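Local coordinates for protein lipase aflb (PDB 6IDY) that binds a calcium ion and, as a lipase, probably hydrolyses ester bonds of lipids, at residues V252-S260 / A374-P383. Sequence-based numbering, arbitrary orientation.
Sequences VVDDFIAIS and AVDALSHDGP. With CA (calcium ion), chain D.
A calcium site joins strand 253-259 of the mainly parallel sheet, consistent with an alpha/beta-hydrolase core, to the C-terminal end of helix 368-379. Asp255 grips the ion in bidentate fashion, OD1 and OD2 each 2.5 Å from the calcium. With CG beside the backbone N and anti to the carbonyl carbon (chi1 -76°), the carboxylate presents both oxygens to the metal. Three backbone carbonyls supply the other protein ligands: Ala377 O in the last turn of the helix, at 2.2 Å from the metal, and His380 O and Gly382 O in the loop beyond it. Two waters bring the count to seven; water 1 also donates to Asp254 O and accepts a weak bond from Gly382 N. The loop is pinned back on the helix by His380 ND1, which donates to Asp376 O at 2.8 Å, within the ring plane and on a carbonyl lone pair. Beside the site, Ile257 adds apolar contacts: its CD1 lies 4.0 Å from Leu378 CG, the two side chains crossing at about a right angle, and its CG2 meets Ala374 CB. Asp255 OD2 approaches Ala377 O to 3.1 Å, a closeness the shared cation probably makes tolerable, so calcium likely helps hold helix end and strand together.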
loop_
_atom_site.group_PDB
_atom_site.type_symbol
_atom_site.label_atom_id
_atom_site.label_comp_id
_atom_site.label_asym_id
_atom_site.label_seq_id
_atom_site.Cartn_x
_atom_site.Cartn_y
_atom_site.Cartn_z
ATOM N N VAL A 252 16.406 -13.140 -4.716
ATOM C CA VAL A 252 16.747 -11.867 -5.351
ATOM C C VAL A 252 16.178 -10.640 -4.599
ATOM O O VAL A 252 16.350 -9.515 -5.072
ATOM C CB VAL A 252 16.401 -11.850 -6.870
ATOM C CG1 VAL A 252 17.169 -12.937 -7.621
ATOM C CG2 VAL A 252 14.902 -11.981 -7.115
ATOM N N VAL A 253 15.530 -10.844 -3.439
ATOM C CA VAL A 253 14.998 -9.723 -2.653
ATOM C C VAL A 253 15.843 -9.544 -1.403
ATOM O O VAL A 253 15.839 -10.418 -0.533
ATOM C CB VAL A 253 13.469 -9.814 -2.352
ATOM C CG1 VAL A 253 13.005 -8.671 -1.441
ATOM C CG2 VAL A 253 12.662 -9.810 -3.641
ATOM N N ASP A 254 16.585 -8.423 -1.326
ATOM C CA ASP A 254 17.449 -8.119 -0.179
ATOM C C ASP A 254 16.701 -7.447 0.964
ATOM O O ASP A 254 17.110 -7.577 2.112
ATOM C CB ASP A 254 18.652 -7.262 -0.603
ATOM C CG ASP A 254 19.628 -7.961 -1.534
ATOM O OD1 ASP A 254 19.649 -9.214 -1.545
ATOM O OD2 ASP A 254 20.382 -7.256 -2.239
ATOM N N ASP A 255 15.636 -6.702 0.652
ATOM C CA ASP A 255 14.844 -5.996 1.655
ATOM C C ASP A 255 13.397 -5.929 1.259
ATOM O O ASP A 255 13.073 -5.633 0.108
ATOM C CB ASP A 255 15.367 -4.558 1.865
ATOM C CG ASP A 255 16.648 -4.460 2.675
ATOM O OD1 ASP A 255 16.589 -4.661 3.905
ATOM O OD2 ASP A 255 17.706 -4.168 2.079
ATOM N N PHE A 256 12.523 -6.182 2.229
ATOM C CA PHE A 256 11.084 -6.063 2.076
ATOM C C PHE A 256 10.658 -5.044 3.132
ATOM O O PHE A 256 10.701 -5.339 4.322
ATOM C CB PHE A 256 10.391 -7.448 2.225
ATOM C CG PHE A 256 8.872 -7.531 2.311
ATOM C CD1 PHE A 256 8.069 -6.466 1.905
ATOM C CD2 PHE A 256 8.249 -8.683 2.783
ATOM C CE1 PHE A 256 6.674 -6.545 1.998
ATOM C CE2 PHE A 256 6.855 -8.760 2.871
ATOM C CZ PHE A 256 6.079 -7.690 2.484
ATOM N N ILE A 257 10.354 -3.808 2.700
ATOM C CA ILE A 257 9.914 -2.725 3.588
ATOM C C ILE A 257 8.394 -2.674 3.492
ATOM O O ILE A 257 7.844 -2.400 2.432
ATOM C CB ILE A 257 10.617 -1.369 3.269
ATOM C CG1 ILE A 257 12.158 -1.513 3.370
ATOM C CG2 ILE A 257 10.096 -0.240 4.197
ATOM C CD1 ILE A 257 12.959 -0.640 2.376
ATOM N N ALA A 258 7.716 -3.010 4.584
ATOM C CA ALA A 258 6.264 -3.091 4.598
ATOM C C ALA A 258 5.612 -1.995 5.431
ATOM O O ALA A 258 5.716 -1.985 6.659
ATOM C CB ALA A 258 5.831 -4.472 5.061
ATOM N N ILE A 259 4.953 -1.051 4.736
ATOM C CA ILE A 259 4.246 0.083 5.345
ATOM C C ILE A 259 2.807 -0.343 5.623
ATOM O O ILE A 259 2.114 -0.797 4.705
ATOM C CB ILE A 259 4.316 1.348 4.437
ATOM C CG1 ILE A 259 5.767 1.622 3.903
ATOM C CG2 ILE A 259 3.704 2.572 5.119
ATOM C CD1 ILE A 259 6.916 1.888 4.983
ATOM N N SER A 260 2.375 -0.222 6.901
ATOM C CA SER A 260 1.036 -0.587 7.403
ATOM C C SER A 260 0.605 -1.967 6.879
ATOM O O SER A 260 -0.482 -2.076 6.299
ATOM C CB SER A 260 0.007 0.479 7.011
ATOM O OG SER A 260 0.352 1.742 7.551
ATOM N N ALA A 374 13.376 2.963 6.290
ATOM C CA ALA A 374 13.492 2.504 4.904
ATOM C C ALA A 374 14.925 2.741 4.392
ATOM O O ALA A 374 15.514 1.840 3.809
ATOM C CB ALA A 374 12.483 3.228 4.021
ATOM N N VAL A 375 15.486 3.936 4.664
ATOM C CA VAL A 375 16.839 4.363 4.282
ATOM C C VAL A 375 17.872 3.483 4.997
ATOM O O VAL A 375 18.781 2.958 4.350
ATOM C CB VAL A 375 17.050 5.885 4.535
ATOM C CG1 VAL A 375 18.515 6.297 4.375
ATOM C CG2 VAL A 375 16.163 6.711 3.620
ATOM N N ASP A 376 17.697 3.282 6.311
ATOM C CA ASP A 376 18.580 2.432 7.108
ATOM C C ASP A 376 18.557 0.965 6.625
ATOM O O ASP A 376 19.618 0.342 6.563
ATOM C CB ASP A 376 18.245 2.547 8.601
ATOM C CG ASP A 376 19.105 1.665 9.469
ATOM O OD1 ASP A 376 20.231 2.091 9.818
ATOM O OD2 ASP A 376 18.671 0.543 9.773
ATOM N N ALA A 377 17.368 0.433 6.264
ATOM C CA ALA A 377 17.204 -0.936 5.753
ATOM C C ALA A 377 17.971 -1.141 4.447
ATOM O O ALA A 377 18.631 -2.165 4.276
ATOM C CB ALA A 377 15.731 -1.242 5.527
ATOM N N LEU A 378 17.873 -0.166 3.531
ATOM C CA LEU A 378 18.521 -0.210 2.223
ATOM C C LEU A 378 20.039 -0.039 2.275
ATOM O O LEU A 378 20.721 -0.489 1.356
ATOM C CB LEU A 378 17.890 0.828 1.283
ATOM C CG LEU A 378 16.429 0.575 0.904
ATOM C CD1 LEU A 378 15.812 1.796 0.279
ATOM C CD2 LEU A 378 16.293 -0.628 -0.016
ATOM N N SER A 379 20.569 0.591 3.339
ATOM C CA SER A 379 22.007 0.845 3.480
ATOM C C SER A 379 22.757 -0.189 4.332
ATOM O O SER A 379 23.983 -0.145 4.396
ATOM C CB SER A 379 22.249 2.257 4.005
ATOM O OG SER A 379 21.628 2.457 5.264
ATOM N N HIS A 380 22.036 -1.130 4.959
ATOM C CA HIS A 380 22.655 -2.151 5.805
ATOM C C HIS A 380 22.150 -3.544 5.477
ATOM O O HIS A 380 20.996 -3.694 5.070
ATOM C CB HIS A 380 22.350 -1.865 7.289
ATOM C CG HIS A 380 22.896 -0.569 7.793
ATOM N ND1 HIS A 380 22.188 0.611 7.662
ATOM C CD2 HIS A 380 24.068 -0.309 8.420
ATOM C CE1 HIS A 380 22.951 1.548 8.201
ATOM N NE2 HIS A 380 24.092 1.042 8.668
ATOM N N ASP A 381 22.992 -4.582 5.729
ATOM C CA ASP A 381 22.579 -5.978 5.588
ATOM C C ASP A 381 21.503 -6.182 6.660
ATOM O O ASP A 381 21.592 -5.594 7.744
ATOM C CB ASP A 381 23.754 -6.949 5.834
ATOM C CG ASP A 381 24.877 -6.918 4.802
ATOM O OD1 ASP A 381 24.603 -6.577 3.624
ATOM O OD2 ASP A 381 26.023 -7.259 5.167
ATOM N N GLY A 382 20.473 -6.941 6.327
ATOM C CA GLY A 382 19.360 -7.155 7.235
ATOM C C GLY A 382 18.343 -6.026 7.194
ATOM O O GLY A 382 18.418 -5.137 6.333
ATOM N N PRO A 383 17.364 -6.034 8.127
ATOM C CA PRO A 383 16.317 -4.993 8.109
ATOM C C PRO A 383 16.732 -3.644 8.703
ATOM O O PRO A 383 17.856 -3.484 9.188
ATOM C CB PRO A 383 15.200 -5.637 8.941
ATOM C CG PRO A 383 15.944 -6.463 9.954
ATOM C CD PRO A 383 17.142 -7.007 9.222
HETATM CA CA CA D . 19.005 -4.348 4.157
HETATM O O HOH W 1 19.239 -6.645 3.493
HETATM O O HOH W 2 20.543 -4.019 2.408
#